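Side-chain contact in aminofutalosine deaminase (Helicobacter pylori, PDB 7LKK), which deaminates aminofutalosine in the menaquinone pathway, using a metal-dependent amidohydrolase active site that here holds iron and the inhibitor methylthio-coformycin: residues Gly116-Gln119 with Asn120-Ala124. Sequence-based numbering, arbitrary orientation.
Sequences GAIQ and NAIMA
Ala121 N donates a hydrogen bond to Ala117 O at 2.8 Å, and Ile122 N donates one to Ile118 O at 2.8 Å; these i to i+4 bonds make the segment a compact worked example of alpha-helical geometry. Met123 N to Gln119 O (2.9 Å) continues the series, while Asn120 N to Gly116 O is longer at 3.2 Å but the straightest of the four, its N-H...O angle being 169°.

Around this backbone frame, side chains lean on the carbonyls of the preceding turn. The amide of Asn120 folds back over Gly116 O, with CG beside its own backbone N (chi1 -72°) and anti to the carbonyl carbon; ND2 comes within 3.5 Å of Gly116 O, but at an angle too poor for a hydrogen bond. On the buried side, Ile122 rests CG1 on Ile118 O at 3.3 Å and carries CD1 back toward the N-terminal end, to CG2 of Ile118, 4.1 Å away, a light methyl-to-methyl touch one turn apart. The methyl of Ala121 sits 3.3 Å from Ala117 O.

This part of helix 115-127 is thus amphipathic, with Gln119, Asn120 and Met123 exposed. Ile118 and Ile122 both pack on Leu145 of helix 143-147, and Ala121 meets Ser85 and Leu336 in loops. In the TIM-barrel-type amidohydrolase domain, helix 115-127 follows helix 96-106 in the connection between the parallel, paired strands 69-80 and 130-137.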
loop_
_atom_site.group_PDB
_atom_site.type_symbol
_atom_site.label_atom_id
_atom_site.label_comp_id
_atom_site.label_asym_id
_atom_site.label_seq_id
_atom_site.Cartn_x
_atom_site.Cartn_y
_atom_site.Cartn_z
ATOM N N GLY A 116 15.999 7.957 20.023
ATOM C CA GLY A 116 15.599 6.570 19.849
ATOM C C GLY A 116 14.871 6.334 18.539
ATOM O O GLY A 116 15.168 5.386 17.808
ATOM N N ALA A 117 13.905 7.200 18.225
ATOM C CA ALA A 117 13.166 7.058 16.976
ATOM C C ALA A 117 14.042 7.343 15.762
ATOM O O ALA A 117 13.834 6.748 14.698
ATOM C CB ALA A 117 11.946 7.976 16.985
ATOM N N ILE A 118 15.021 8.243 15.894
ATOM C CA ILE A 118 15.890 8.569 14.767
ATOM C C ILE A 118 16.799 7.392 14.431
ATOM O O ILE A 118 17.032 7.083 13.255
ATOM C CB ILE A 118 16.700 9.845 15.064
ATOM C CG1 ILE A 118 15.772 11.055 15.176
ATOM C CG2 ILE A 118 17.736 10.090 13.977
ATOM C CD1 ILE A 118 16.482 12.326 15.578
ATOM N N GLN A 119 17.333 6.717 15.452
ATOM C CA GLN A 119 18.148 5.531 15.202
ATOM C C GLN A 119 17.327 4.425 14.550
ATOM O O GLN A 119 17.794 3.766 13.614
ATOM C CB GLN A 119 18.759 5.026 16.507
ATOM C CG GLN A 119 19.907 5.860 17.042
ATOM C CD GLN A 119 20.228 5.532 18.487
ATOM O OE1 GLN A 119 20.096 4.387 18.920
ATOM N NE2 GLN A 119 20.652 6.539 19.244
ATOM N N ASN A 120 16.102 4.202 15.040
ATOM C CA ASN A 120 15.204 3.245 14.397
ATOM C C ASN A 120 14.892 3.651 12.962
ATOM O O ASN A 120 14.826 2.797 12.069
ATOM C CB ASN A 120 13.913 3.116 15.204
ATOM C CG ASN A 120 14.110 2.370 16.505
ATOM O OD1 ASN A 120 15.075 1.625 16.668
ATOM N ND2 ASN A 120 13.192 2.569 17.444
ATOM N N ALA A 121 14.706 4.954 12.720
ATOM C CA ALA A 121 14.445 5.433 11.367
ATOM C C ALA A 121 15.642 5.186 10.464
ATOM O O ALA A 121 15.491 4.785 9.305
ATOM C CB ALA A 121 14.103 6.923 11.395
ATOM N N ILE A 122 16.843 5.425 10.986
ATOM C CA ILE A 122 18.050 5.193 10.205
ATOM C C ILE A 122 18.130 3.729 9.854
ATOM O O ILE A 122 18.543 3.340 8.745
ATOM C CB ILE A 122 19.296 5.622 11.004
ATOM C CG1 ILE A 122 19.445 7.131 10.987
ATOM C CG2 ILE A 122 20.562 4.919 10.481
ATOM C CD1 ILE A 122 20.414 7.643 12.003
ATOM N N MET A 123 17.786 2.879 10.822
ATOM C CA MET A 123 18.081 1.500 10.538
ATOM C C MET A 123 17.061 0.944 9.547
ATOM O O MET A 123 17.377 0.032 8.776
ATOM C CB MET A 123 18.129 0.653 11.811
ATOM C CG MET A 123 19.570 0.209 12.194
ATOM S SD MET A 123 19.433 -1.158 13.416
ATOM C CE MET A 123 18.691 -0.569 14.927
ATOM N N ALA A 124 15.830 1.455 9.613
ATOM C CA ALA A 124 14.779 1.148 8.638
ATOM C C ALA A 124 15.195 1.520 7.212
ATOM O O ALA A 124 14.843 0.822 6.250
ATOM C CB ALA A 124 13.484 1.903 8.982
#